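Local coordinates for protein diguanylate cyclase/phosphodiesterase (Caldicellulosiruptor saccharolyticus, PDB 3MTK) that forms the GGDEF domain of a larger multidomain protein that probably hydrolyses cyclic di-GMP through a separate EAL phosphodiesterase domain, at residues 11-16 with 80-85; 20-25 with 139-144; 37-42 with 89-94; 56-61 with 112-117; 120-125 with 155-160. One frame throughout, in Å; residues are numbered along the deposited sequence.

Contact 1: 11-16 with 80-85; sequences ELTGLP and AFKIGF
P16 meets F81 with the two side chains crossing at about a right angle, CG of the proline coming obliquely onto CD2 of F81 at 3.2 Å. The same CG of P16 also rests 3.3 Å from the carbonyl O of A80. F81 keeps CG beside its backbone N (chi1 -43°), which carries the phenyl ring to the proline. The carbonyl of P16 is tied down by the strand: K82 N donates to P16 O over 2.9 Å, with the donor tilted 17° from the carbonyl plane, and this pairing also brings P16 O against CB of F81. The loop 11-16 carries the LTGL sequence that precedes a helix in GGDEF domains, and it runs against the outer edge of strand 79-84, whose hairpin with strand 87-93 occupies the place of the family signature; I83 and G84, both facing R87, form a classic beta bulge there. Further along, CG2 of T13 touches CB of K82 at 3.5 Å, while L15 brings its CB to 4.1 Å from the same K82 CB. A serine in place of F81 would probably leave the P16 ring without the phenyl group it packs against. Helix 56-74 packs on T13 and L15 through S67.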
# COMPACT_ATOMS: atom_id res chain seq x y z
N GLU A 11 11.93 -8.00 5.60
CA GLU A 11 13.24 -7.72 6.17
C GLU A 11 13.48 -6.24 6.46
O GLU A 11 13.56 -5.83 7.62
CB GLU A 11 14.32 -8.23 5.21
CG GLU A 11 15.74 -7.85 5.58
CD GLU A 11 16.15 -8.40 6.93
OE1 GLU A 11 16.31 -9.64 7.05
OE2 GLU A 11 16.30 -7.60 7.88
N LEU A 12 13.60 -5.45 5.40
CA LEU A 12 13.87 -4.02 5.50
C LEU A 12 12.85 -3.19 6.25
O LEU A 12 13.20 -2.30 7.03
CB LEU A 12 14.02 -3.41 4.10
CG LEU A 12 14.42 -1.93 4.08
CD1 LEU A 12 15.93 -1.83 4.22
CD2 LEU A 12 13.97 -1.27 2.77
N THR A 13 11.57 -3.45 6.01
CA THR A 13 10.54 -2.64 6.64
C THR A 13 10.01 -3.15 7.97
O THR A 13 9.64 -2.36 8.84
CB THR A 13 9.35 -2.46 5.69
OG1 THR A 13 8.48 -1.44 6.20
CG2 THR A 13 8.55 -3.72 5.59
N GLY A 14 9.97 -4.46 8.14
CA GLY A 14 9.45 -4.99 9.38
C GLY A 14 7.95 -5.17 9.25
O GLY A 14 7.30 -5.78 10.09
N LEU A 15 7.38 -4.61 8.19
CA LEU A 15 5.95 -4.75 7.97
C LEU A 15 5.66 -6.18 7.56
O LEU A 15 6.53 -6.88 7.05
CB LEU A 15 5.48 -3.80 6.86
CG LEU A 15 4.82 -2.48 7.27
CD1 LEU A 15 5.48 -1.95 8.53
CD2 LEU A 15 4.94 -1.49 6.13
N PRO A 16 4.43 -6.65 7.81
CA PRO A 16 4.11 -8.02 7.41
C PRO A 16 4.13 -8.05 5.88
O PRO A 16 3.81 -7.04 5.23
CB PRO A 16 2.72 -8.24 8.02
CG PRO A 16 2.17 -6.86 8.23
CD PRO A 16 3.36 -6.05 8.63
N ALA A 80 -1.04 -2.60 7.71
CA ALA A 80 -0.18 -2.16 6.62
C ALA A 80 0.81 -3.27 6.30
O ALA A 80 1.38 -3.87 7.21
CB ALA A 80 0.55 -0.89 7.03
N PHE A 81 1.02 -3.54 5.01
CA PHE A 81 1.94 -4.60 4.59
C PHE A 81 2.88 -4.17 3.48
O PHE A 81 2.58 -3.24 2.72
CB PHE A 81 1.15 -5.81 4.09
CG PHE A 81 -0.03 -6.17 4.93
CD1 PHE A 81 -1.22 -5.44 4.84
CD2 PHE A 81 0.04 -7.21 5.84
CE1 PHE A 81 -2.31 -5.75 5.64
CE2 PHE A 81 -1.06 -7.53 6.65
CZ PHE A 81 -2.23 -6.80 6.55
N LYS A 82 4.02 -4.85 3.39
CA LYS A 82 4.98 -4.59 2.33
C LYS A 82 4.94 -5.84 1.48
O LYS A 82 5.46 -6.89 1.88
CB LYS A 82 6.39 -4.38 2.89
CG LYS A 82 7.44 -4.13 1.81
CD LYS A 82 7.27 -2.75 1.16
CE LYS A 82 8.20 -2.56 -0.04
NZ LYS A 82 9.63 -2.88 0.21
N ILE A 83 4.33 -5.75 0.30
CA ILE A 83 4.18 -6.91 -0.57
C ILE A 83 5.02 -6.95 -1.83
O ILE A 83 5.01 -7.94 -2.56
CB ILE A 83 2.70 -7.07 -0.96
CG1 ILE A 83 2.21 -5.81 -1.67
CG2 ILE A 83 1.86 -7.32 0.29
CD1 ILE A 83 0.76 -5.88 -2.07
N GLY A 84 5.74 -5.88 -2.10
CA GLY A 84 6.57 -5.84 -3.29
C GLY A 84 7.69 -4.85 -3.06
O GLY A 84 7.61 -4.04 -2.14
N PHE A 85 8.72 -4.91 -3.89
CA PHE A 85 9.85 -4.00 -3.77
C PHE A 85 9.39 -2.56 -3.66
O PHE A 85 9.90 -1.79 -2.84
CB PHE A 85 10.75 -4.16 -5.00
CG PHE A 85 11.56 -2.94 -5.33
CD1 PHE A 85 12.60 -2.54 -4.49
CD2 PHE A 85 11.25 -2.17 -6.44
CE1 PHE A 85 13.33 -1.38 -4.76
CE2 PHE A 85 11.97 -1.02 -6.72
CZ PHE A 85 13.01 -0.62 -5.88

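Contact 2: 20-25 with 139-144; sequences SLIRWL and NLMRRC
Two helices of the layer that lies over one face of the GGDEF domain's central sheet, 18-30 and 137-154, pack through L21, I22 and L25 of the first and L140 and M141 of the second. Their short segments cross at 117° with axes 11.6 Å apart, a wide separation bridged by long side chains. M141, a selenomethionine in the crystal, does most of the reaching. Its chain bends at the last torsion (chi3 61°), and its methyl CE meets CD2 of L21 tip to tip at 3.6 Å. The selenium lies 3.9 Å from CG1 of I22, whose side chain runs across it at about a right angle, and CG of M141 sits 3.6 Å from CD1 of L25. Beside this group, L25 CD2 and L140 CD1 make a looser contact of 4.2 Å. On the sheet side, L21 packs on L39 and I91, and M141 on F41. All the contacts between the two segments are apolar, so shape and exclusion of water, without directional bonds, set how these helices fit together.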
# COMPACT_ATOMS: atom_id res chain seq x y z
N SER A 20 1.40 -12.76 4.90
CA SER A 20 0.62 -12.30 6.03
C SER A 20 -0.63 -11.60 5.52
O SER A 20 -1.69 -11.73 6.12
CB SER A 20 1.45 -11.34 6.88
OG SER A 20 2.66 -11.97 7.28
N LEU A 21 -0.50 -10.88 4.42
CA LEU A 21 -1.65 -10.20 3.83
C LEU A 21 -2.70 -11.23 3.46
O LEU A 21 -3.90 -11.03 3.66
CB LEU A 21 -1.26 -9.42 2.56
CG LEU A 21 -2.43 -8.89 1.72
CD1 LEU A 21 -3.28 -7.96 2.57
CD2 LEU A 21 -1.93 -8.16 0.49
N ILE A 22 -2.25 -12.35 2.90
CA ILE A 22 -3.16 -13.41 2.49
C ILE A 22 -3.91 -14.06 3.67
O ILE A 22 -5.13 -14.21 3.62
CB ILE A 22 -2.40 -14.46 1.68
CG1 ILE A 22 -2.01 -13.85 0.33
CG2 ILE A 22 -3.26 -15.71 1.51
CD1 ILE A 22 -1.22 -14.78 -0.58
N ARG A 23 -3.19 -14.43 4.73
CA ARG A 23 -3.84 -15.03 5.89
C ARG A 23 -4.92 -14.07 6.38
O ARG A 23 -6.09 -14.44 6.46
CB ARG A 23 -2.86 -15.26 7.05
CG ARG A 23 -1.96 -16.47 6.92
CD ARG A 23 -1.34 -16.81 8.29
NE ARG A 23 -0.88 -15.61 8.97
CZ ARG A 23 -0.39 -15.58 10.20
NH1 ARG A 23 -0.27 -16.70 10.90
NH2 ARG A 23 0.00 -14.42 10.73
N TRP A 24 -4.52 -12.84 6.69
CA TRP A 24 -5.48 -11.86 7.17
C TRP A 24 -6.61 -11.61 6.20
O TRP A 24 -7.70 -11.22 6.61
CB TRP A 24 -4.78 -10.55 7.54
CG TRP A 24 -4.28 -10.53 8.97
CD1 TRP A 24 -4.99 -10.84 10.10
CD2 TRP A 24 -2.97 -10.15 9.42
NE1 TRP A 24 -4.22 -10.67 11.22
CE2 TRP A 24 -2.97 -10.25 10.84
CE3 TRP A 24 -1.80 -9.73 8.77
CZ2 TRP A 24 -1.84 -9.94 11.61
CZ3 TRP A 24 -0.68 -9.42 9.54
CH2 TRP A 24 -0.71 -9.53 10.95
N LEU A 25 -6.38 -11.83 4.91
CA LEU A 25 -7.44 -11.63 3.92
C LEU A 25 -8.48 -12.74 4.04
O LEU A 25 -9.68 -12.47 4.09
CB LEU A 25 -6.88 -11.60 2.50
CG LEU A 25 -6.46 -10.22 1.98
CD1 LEU A 25 -5.81 -10.36 0.61
CD2 LEU A 25 -7.67 -9.31 1.91
N ASN A 139 -8.20 -13.48 -5.74
CA ASN A 139 -9.11 -12.68 -6.57
C ASN A 139 -9.21 -11.21 -6.14
O ASN A 139 -9.37 -10.33 -6.98
CB ASN A 139 -10.50 -13.31 -6.59
CG ASN A 139 -10.50 -14.69 -7.22
OD1 ASN A 139 -9.76 -15.58 -6.80
ND2 ASN A 139 -11.33 -14.87 -8.24
N LEU A 140 -9.13 -10.97 -4.84
CA LEU A 140 -9.21 -9.61 -4.31
C LEU A 140 -7.93 -8.87 -4.64
O LEU A 140 -7.95 -7.71 -5.07
CB LEU A 140 -9.37 -9.64 -2.79
CG LEU A 140 -10.78 -9.84 -2.22
CD1 LEU A 140 -10.69 -10.42 -0.82
CD2 LEU A 140 -11.52 -8.50 -2.21
N MSE A 141 -6.81 -9.54 -4.41
CA MSE A 141 -5.51 -8.97 -4.68
C MSE A 141 -5.40 -8.70 -6.17
O MSE A 141 -4.77 -7.74 -6.59
CB MSE A 141 -4.42 -9.91 -4.21
CG MSE A 141 -4.41 -10.05 -2.73
SE MSE A 141 -2.85 -10.94 -2.13
CE MSE A 141 -1.53 -9.66 -2.77
N ARG A 142 -6.01 -9.57 -6.97
CA ARG A 142 -5.99 -9.39 -8.41
C ARG A 142 -6.80 -8.14 -8.71
O ARG A 142 -6.37 -7.28 -9.47
CB ARG A 142 -6.61 -10.59 -9.10
CG ARG A 142 -5.76 -11.83 -9.05
CD ARG A 142 -6.45 -13.01 -9.70
NE ARG A 142 -5.49 -14.07 -10.00
CZ ARG A 142 -5.81 -15.28 -10.43
NH1 ARG A 142 -7.08 -15.60 -10.62
NH2 ARG A 142 -4.87 -16.17 -10.69
N ARG A 143 -7.96 -8.02 -8.09
CA ARG A 143 -8.80 -6.86 -8.33
C ARG A 143 -8.12 -5.54 -7.99
O ARG A 143 -8.31 -4.54 -8.68
CB ARG A 143 -10.09 -6.97 -7.54
CG ARG A 143 -11.09 -5.90 -7.93
CD ARG A 143 -12.39 -6.17 -7.25
NE ARG A 143 -12.81 -7.55 -7.47
CZ ARG A 143 -13.72 -8.16 -6.74
NH1 ARG A 143 -14.30 -7.52 -5.73
NH2 ARG A 143 -14.06 -9.42 -7.01
N CYS A 144 -7.34 -5.53 -6.91
CA CYS A 144 -6.64 -4.33 -6.50
C CYS A 144 -5.59 -4.01 -7.53
O CYS A 144 -5.37 -2.86 -7.90
CB CYS A 144 -5.96 -4.53 -5.16
SG CYS A 144 -6.79 -3.64 -3.86

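Contact 3: 37-42 with 89-94; sequences TYLIFL and AIICKS
Strands 37-42 and 89-93 run antiparallel, 161° apart with axes 4.4 Å from each other, Y38-C92 and I40-I90 being hydrogen-bonded pairs and T37-K93, L39-I91 and F41-A89 non-hydrogen-bonded ones. I40 N donates to I90 O at 2.9 Å and I90 N to I40 O at 2.8 Å, both in the carbonyl plane; the Y38 N to C92 O bond is modelled too short to be relied on. Side chains alternate between two faces. On one, L39 and I91 meet obliquely through their CD1 methyls, 3.5 Å apart, and CE1 of F41 rests on CB of A89 at 3.8 Å. These strands are central in the GGDEF domain's mixed sheet, and the face of L39, I91 and F41 lies under helices 18-30 and 137-154. With CG1 beside its backbone N (chi1 -57°), I40 carries CD1 along the opposite face to 3.6 Å from SG of C92. The Y38 ring there offers an edge, CE1, to the carbonyl O of S94, and helix 97-108 covers Y38, L42 and C92.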
# COMPACT_ATOMS: atom_id res chain seq x y z
N THR A 37 -14.93 -2.38 4.32
CA THR A 37 -13.54 -2.59 4.64
C THR A 37 -12.90 -2.70 3.27
O THR A 37 -13.43 -3.37 2.39
CB THR A 37 -13.35 -3.91 5.39
OG1 THR A 37 -14.27 -3.97 6.48
CG2 THR A 37 -11.93 -4.01 5.92
N TYR A 38 -11.76 -2.05 3.08
CA TYR A 38 -11.12 -2.09 1.78
C TYR A 38 -9.67 -2.56 1.75
O TYR A 38 -8.93 -2.41 2.72
CB TYR A 38 -11.17 -0.71 1.12
CG TYR A 38 -12.55 -0.14 0.91
CD1 TYR A 38 -13.29 0.34 1.99
CD2 TYR A 38 -13.12 -0.09 -0.36
CE1 TYR A 38 -14.57 0.86 1.80
CE2 TYR A 38 -14.39 0.43 -0.55
CZ TYR A 38 -15.11 0.90 0.53
OH TYR A 38 -16.37 1.41 0.34
N LEU A 39 -9.29 -3.15 0.62
CA LEU A 39 -7.92 -3.58 0.40
C LEU A 39 -7.39 -2.45 -0.47
O LEU A 39 -8.04 -2.06 -1.44
CB LEU A 39 -7.87 -4.89 -0.37
CG LEU A 39 -6.45 -5.37 -0.71
CD1 LEU A 39 -5.66 -5.58 0.57
CD2 LEU A 39 -6.51 -6.65 -1.52
N ILE A 40 -6.22 -1.93 -0.13
CA ILE A 40 -5.62 -0.85 -0.90
C ILE A 40 -4.18 -1.17 -1.27
O ILE A 40 -3.40 -1.64 -0.43
CB ILE A 40 -5.63 0.48 -0.10
CG1 ILE A 40 -7.06 0.82 0.31
CG2 ILE A 40 -5.08 1.61 -0.95
CD1 ILE A 40 -7.14 1.85 1.40
N PHE A 41 -3.85 -0.93 -2.53
CA PHE A 41 -2.52 -1.16 -3.06
C PHE A 41 -1.85 0.18 -3.38
O PHE A 41 -2.38 0.97 -4.17
CB PHE A 41 -2.62 -2.01 -4.35
CG PHE A 41 -2.56 -3.50 -4.12
CD1 PHE A 41 -2.60 -4.04 -2.84
CD2 PHE A 41 -2.47 -4.37 -5.20
CE1 PHE A 41 -2.56 -5.43 -2.64
CE2 PHE A 41 -2.43 -5.76 -5.02
CZ PHE A 41 -2.48 -6.29 -3.73
N LEU A 42 -0.71 0.45 -2.76
CA LEU A 42 0.00 1.69 -3.03
C LEU A 42 1.32 1.36 -3.70
O LEU A 42 2.11 0.54 -3.21
CB LEU A 42 0.31 2.49 -1.76
CG LEU A 42 -0.76 3.11 -0.88
CD1 LEU A 42 -1.36 2.05 0.07
CD2 LEU A 42 -0.11 4.21 -0.06
N ALA A 89 0.46 -2.50 0.91
CA ALA A 89 -0.96 -2.88 0.98
C ALA A 89 -1.57 -2.49 2.32
O ALA A 89 -0.91 -2.53 3.36
CB ALA A 89 -1.11 -4.38 0.76
N ILE A 90 -2.84 -2.11 2.30
CA ILE A 90 -3.53 -1.74 3.53
C ILE A 90 -4.89 -2.41 3.61
O ILE A 90 -5.58 -2.57 2.60
CB ILE A 90 -3.78 -0.22 3.63
CG1 ILE A 90 -2.48 0.57 3.46
CG2 ILE A 90 -4.43 0.10 4.97
CD1 ILE A 90 -1.50 0.40 4.60
N ILE A 91 -5.26 -2.81 4.82
CA ILE A 91 -6.57 -3.39 5.06
C ILE A 91 -7.18 -2.31 5.92
O ILE A 91 -6.62 -1.96 6.96
CB ILE A 91 -6.53 -4.65 5.93
CG1 ILE A 91 -5.65 -5.73 5.28
CG2 ILE A 91 -7.95 -5.14 6.16
CD1 ILE A 91 -6.17 -6.24 3.98
N CYS A 92 -8.31 -1.74 5.50
CA CYS A 92 -8.92 -0.70 6.31
C CYS A 92 -10.43 -0.66 6.23
O CYS A 92 -11.03 -0.88 5.18
CB CYS A 92 -8.38 0.67 5.91
SG CYS A 92 -9.07 1.27 4.37
N LYS A 93 -11.05 -0.38 7.37
CA LYS A 93 -12.49 -0.25 7.46
C LYS A 93 -12.72 1.25 7.41
O LYS A 93 -12.12 2.00 8.19
CB LYS A 93 -12.99 -0.83 8.79
CG LYS A 93 -12.26 -0.29 10.01
CD LYS A 93 -12.77 -0.90 11.31
CE LYS A 93 -12.12 -0.24 12.51
NZ LYS A 93 -12.59 -0.84 13.79
N SER A 94 -13.56 1.71 6.49
CA SER A 94 -13.81 3.14 6.38
C SER A 94 -15.12 3.50 5.69
O SER A 94 -15.42 3.01 4.60
CB SER A 94 -12.65 3.81 5.64
OG SER A 94 -11.43 3.55 6.30

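Contact 4: 56-61 with 112-117; sequences YDLVDE and YNVNGN
The first turns of helix 56-74 approach a tight hairpin, and the nearest pair of CA atoms, E61 and V114, is 6.8 Å apart. The hairpin reverses through a type I' beta turn from V114 to N117, with V114 N donating to N117 O at 2.8 Å and N117 N to V114 O at the same length. L58 makes the larger share of the contact from the helix. With its CG anti to the backbone N (chi1 -166°), the leucine extends CD2 over the turn, 3.4 Å from ND2 of N117 and 4.0 Å from CG1 of V114, passing both side chains at an oblique slant. This two-stranded hairpin, 112-114 with 117-119, stands apart from the main sheet of the GGDEF domain and packs against the start of helix 56-74. N117 turns its amide back on the turn: ND2 donates to V114 O at 3.1 Å, the acceptor lying in the amide plane, and that oxygen is gripped by two N-H groups of one residue. V114 puts CG1 against the CB of E61 at 3.5 Å, so only the aliphatic base of the glutamate takes part. H65, one turn further along the helix, touches Y112 and V114.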
# COMPACT_ATOMS: atom_id res chain seq x y z
N TYR A 56 21.35 2.61 -3.70
CA TYR A 56 20.46 1.70 -2.99
C TYR A 56 20.32 1.91 -1.49
O TYR A 56 19.23 1.71 -0.95
CB TYR A 56 20.88 0.25 -3.23
CG TYR A 56 20.70 -0.19 -4.66
CD1 TYR A 56 21.59 0.20 -5.65
CD2 TYR A 56 19.60 -0.97 -5.03
CE1 TYR A 56 21.40 -0.16 -6.97
CE2 TYR A 56 19.40 -1.33 -6.36
CZ TYR A 56 20.30 -0.93 -7.32
OH TYR A 56 20.13 -1.30 -8.63
N ASP A 57 21.39 2.29 -0.80
CA ASP A 57 21.25 2.48 0.63
C ASP A 57 20.31 3.61 0.98
O ASP A 57 19.47 3.49 1.87
CB ASP A 57 22.60 2.68 1.29
CG ASP A 57 23.38 1.38 1.43
OD1 ASP A 57 22.76 0.36 1.81
OD2 ASP A 57 24.59 1.38 1.17
N LEU A 58 20.46 4.72 0.27
CA LEU A 58 19.60 5.86 0.52
C LEU A 58 18.14 5.44 0.30
O LEU A 58 17.27 5.69 1.14
CB LEU A 58 19.99 6.99 -0.44
CG LEU A 58 19.47 8.41 -0.19
CD1 LEU A 58 17.95 8.43 -0.32
CD2 LEU A 58 19.91 8.87 1.19
N VAL A 59 17.88 4.79 -0.84
CA VAL A 59 16.54 4.36 -1.20
C VAL A 59 15.90 3.36 -0.25
O VAL A 59 14.68 3.34 -0.10
CB VAL A 59 16.52 3.77 -2.61
CG1 VAL A 59 15.13 3.26 -2.94
CG2 VAL A 59 16.95 4.82 -3.61
N ASP A 60 16.71 2.52 0.39
CA ASP A 60 16.14 1.57 1.33
C ASP A 60 15.68 2.35 2.55
O ASP A 60 14.68 2.01 3.19
CB ASP A 60 17.15 0.49 1.69
CG ASP A 60 17.38 -0.50 0.55
OD1 ASP A 60 16.39 -0.90 -0.10
OD2 ASP A 60 18.53 -0.90 0.31
N GLU A 61 16.40 3.43 2.86
CA GLU A 61 16.06 4.29 3.99
C GLU A 61 14.75 4.99 3.67
O GLU A 61 13.88 5.13 4.52
CB GLU A 61 17.17 5.32 4.22
CG GLU A 61 18.09 4.99 5.38
CD GLU A 61 17.37 5.07 6.72
OE1 GLU A 61 16.87 6.17 7.05
OE2 GLU A 61 17.32 4.05 7.44
N TYR A 112 10.46 13.87 2.13
CA TYR A 112 11.06 12.96 3.09
C TYR A 112 12.48 13.46 3.31
O TYR A 112 13.22 13.71 2.36
CB TYR A 112 11.12 11.52 2.55
CG TYR A 112 9.78 10.88 2.31
CD1 TYR A 112 9.11 11.06 1.11
CD2 TYR A 112 9.16 10.13 3.31
CE1 TYR A 112 7.86 10.52 0.91
CE2 TYR A 112 7.91 9.58 3.11
CZ TYR A 112 7.26 9.79 1.91
OH TYR A 112 6.00 9.29 1.74
N ASN A 113 12.85 13.63 4.58
CA ASN A 113 14.18 14.10 4.92
C ASN A 113 14.96 12.86 5.26
O ASN A 113 15.00 12.43 6.41
CB ASN A 113 14.11 15.05 6.13
CG ASN A 113 15.47 15.66 6.48
OD1 ASN A 113 15.53 16.73 7.09
ND2 ASN A 113 16.55 14.98 6.12
N VAL A 114 15.55 12.26 4.24
CA VAL A 114 16.33 11.05 4.42
C VAL A 114 17.81 11.40 4.47
O VAL A 114 18.42 11.70 3.45
CB VAL A 114 16.08 10.06 3.27
CG1 VAL A 114 16.75 8.73 3.57
CG2 VAL A 114 14.59 9.89 3.06
N ASN A 115 18.39 11.36 5.67
CA ASN A 115 19.80 11.68 5.85
C ASN A 115 20.13 13.00 5.17
O ASN A 115 21.01 13.07 4.30
CB ASN A 115 20.67 10.56 5.27
CG ASN A 115 22.15 10.77 5.55
OD1 ASN A 115 22.57 10.84 6.71
ND2 ASN A 115 22.95 10.88 4.49
N GLY A 116 19.42 14.06 5.55
CA GLY A 116 19.67 15.36 4.96
C GLY A 116 19.18 15.51 3.53
O GLY A 116 19.05 16.62 3.02
N ASN A 117 18.90 14.38 2.88
CA ASN A 117 18.41 14.40 1.51
C ASN A 117 16.90 14.64 1.48
O ASN A 117 16.12 13.82 1.96
CB ASN A 117 18.72 13.07 0.82
CG ASN A 117 20.20 12.83 0.64
OD1 ASN A 117 20.79 13.27 -0.35
ND2 ASN A 117 20.82 12.15 1.60

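Contact 5: 120-125 with 155-160; sequences RVNFNI and GLNEYV
N122 overlaps L156 at about a right angle, its OD1 pressed to 3.0 Å from the methyl CD1 of the leucine. The amide of N157 stands nearly perpendicular to that of N122, the planes 79° apart; ND2 of N122 and OD1 of N157 are 3.1 Å from each other, but the angle is too poor for a hydrogen bond. With an alanine here, in place of N122, the CD1 methyl of L156 would probably lose the amide packed against it and a gap would open beside the N157 side chain. N157 N donates to F123 O at 2.7 Å, the N nearly in line with C=O though the N-H is bent (134°); N157 has left-handed helical backbone angles. Next, I125 N reaches E158 O at 3.2 Å and V160 N reaches I125 O at 2.9 Å, setting the two strands parallel. I125 and Y159 point to the same face with their CB atoms 3.7 Å apart, and the Y159 hydroxyl is hydrogen-bonded to E102. Helix 137-154 links strands 123-129 and 159-163 as a beta-alpha-beta crossover, touching N124 and V160, while helix 97-108 packs on I125 and Y159, and I125 also meets I40 and L42 of strand 37-44.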
# COMPACT_ATOMS: atom_id res chain seq x y z
N ARG A 120 11.23 13.77 -2.71
CA ARG A 120 9.83 13.76 -3.06
C ARG A 120 9.61 12.61 -4.04
O ARG A 120 10.36 12.45 -4.99
CB ARG A 120 9.44 15.08 -3.72
CG ARG A 120 9.07 16.18 -2.75
CD ARG A 120 8.90 17.50 -3.47
NE ARG A 120 7.94 18.38 -2.81
CZ ARG A 120 6.63 18.15 -2.75
NH1 ARG A 120 6.12 17.07 -3.32
NH2 ARG A 120 5.83 19.01 -2.13
N VAL A 121 8.57 11.81 -3.79
CA VAL A 121 8.25 10.69 -4.65
C VAL A 121 6.80 10.72 -5.05
O VAL A 121 6.00 11.38 -4.41
CB VAL A 121 8.49 9.35 -3.95
CG1 VAL A 121 9.97 9.09 -3.82
CG2 VAL A 121 7.83 9.38 -2.58
N ASN A 122 6.48 9.99 -6.10
CA ASN A 122 5.12 9.89 -6.60
C ASN A 122 4.57 8.52 -6.30
O ASN A 122 5.34 7.58 -6.09
CB ASN A 122 5.11 10.13 -8.10
CG ASN A 122 5.32 11.58 -8.43
OD1 ASN A 122 5.84 11.92 -9.49
ND2 ASN A 122 4.90 12.45 -7.52
N PHE A 123 3.25 8.41 -6.28
CA PHE A 123 2.57 7.16 -5.99
C PHE A 123 1.36 6.97 -6.88
O PHE A 123 1.03 7.83 -7.69
CB PHE A 123 2.06 7.13 -4.53
CG PHE A 123 3.12 7.41 -3.48
CD1 PHE A 123 3.58 8.70 -3.25
CD2 PHE A 123 3.63 6.37 -2.72
CE1 PHE A 123 4.54 8.96 -2.28
CE2 PHE A 123 4.59 6.62 -1.73
CZ PHE A 123 5.04 7.92 -1.51
N ASN A 124 0.71 5.83 -6.70
CA ASN A 124 -0.53 5.48 -7.37
C ASN A 124 -1.21 4.51 -6.43
O ASN A 124 -0.54 3.76 -5.70
CB ASN A 124 -0.27 4.86 -8.74
CG ASN A 124 -0.34 5.90 -9.86
OD1 ASN A 124 -1.41 6.46 -10.14
ND2 ASN A 124 0.80 6.17 -10.48
N ILE A 125 -2.54 4.56 -6.41
CA ILE A 125 -3.29 3.71 -5.50
C ILE A 125 -4.44 2.97 -6.15
O ILE A 125 -5.24 3.55 -6.88
CB ILE A 125 -3.82 4.55 -4.33
CG1 ILE A 125 -2.66 4.88 -3.38
CG2 ILE A 125 -4.92 3.82 -3.60
CD1 ILE A 125 -3.06 5.78 -2.20
N GLY A 155 -2.44 8.40 -14.77
CA GLY A 155 -1.36 9.32 -14.47
C GLY A 155 -0.80 9.15 -13.07
O GLY A 155 -1.31 8.36 -12.28
N LEU A 156 0.26 9.89 -12.77
CA LEU A 156 0.89 9.84 -11.46
C LEU A 156 -0.04 10.38 -10.39
O LEU A 156 -0.84 11.28 -10.64
CB LEU A 156 2.18 10.66 -11.44
CG LEU A 156 3.39 10.20 -12.27
CD1 LEU A 156 4.49 11.25 -12.14
CD2 LEU A 156 3.89 8.85 -11.78
N ASN A 157 0.07 9.83 -9.18
CA ASN A 157 -0.72 10.27 -8.05
C ASN A 157 -2.22 10.22 -8.27
O ASN A 157 -2.96 11.10 -7.82
CB ASN A 157 -0.30 11.68 -7.68
CG ASN A 157 1.19 11.79 -7.45
OD1 ASN A 157 1.83 12.71 -7.96
ND2 ASN A 157 1.76 10.86 -6.68
N GLU A 158 -2.68 9.20 -8.97
CA GLU A 158 -4.09 9.04 -9.22
C GLU A 158 -4.47 7.72 -8.56
O GLU A 158 -3.61 6.86 -8.36
CB GLU A 158 -4.35 9.00 -10.73
CG GLU A 158 -5.49 9.90 -11.22
CD GLU A 158 -5.11 11.36 -11.38
OE1 GLU A 158 -4.21 11.67 -12.19
OE2 GLU A 158 -5.72 12.22 -10.71
N TYR A 159 -5.74 7.56 -8.20
CA TYR A 159 -6.20 6.33 -7.56
C TYR A 159 -7.52 5.85 -8.13
O TYR A 159 -8.31 6.64 -8.62
CB TYR A 159 -6.36 6.55 -6.05
CG TYR A 159 -7.47 7.51 -5.68
CD1 TYR A 159 -7.23 8.88 -5.54
CD2 TYR A 159 -8.76 7.04 -5.44
CE1 TYR A 159 -8.24 9.76 -5.18
CE2 TYR A 159 -9.78 7.91 -5.07
CZ TYR A 159 -9.51 9.27 -4.94
OH TYR A 159 -10.52 10.13 -4.55
N VAL A 160 -7.74 4.54 -8.04
CA VAL A 160 -8.97 3.93 -8.52
C VAL A 160 -9.52 2.92 -7.50
O VAL A 160 -8.76 2.12 -6.94
CB VAL A 160 -8.74 3.18 -9.87
CG1 VAL A 160 -10.05 2.57 -10.35
CG2 VAL A 160 -8.19 4.14 -10.92

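Overall arrangement
Contacts 1, 2 and 3 are buried, contact 5 partly so, and contact 4 lies at the surface, about 30 Å between centres from contact 2. The central sheet unites contacts 1, 3 and 5: strands 79-84 and 87-93 are joined by a backbone hydrogen bond between F81 and A89, and strands 37-44 and 123-129 are neighbours in it. Contact 3 is held by backbone bonds with apolar faces; contact 2 stands on it through C144 against F41 and is purely apolar. Contact 1 adds a loop to the sheet edge with one backbone bond, and W24 packs on its F81. Contact 5 mixes parallel pairing with asparagine amides. Contact 4, whose polar bonds stay within its own turn, touches contact 5 through Y112 on F123.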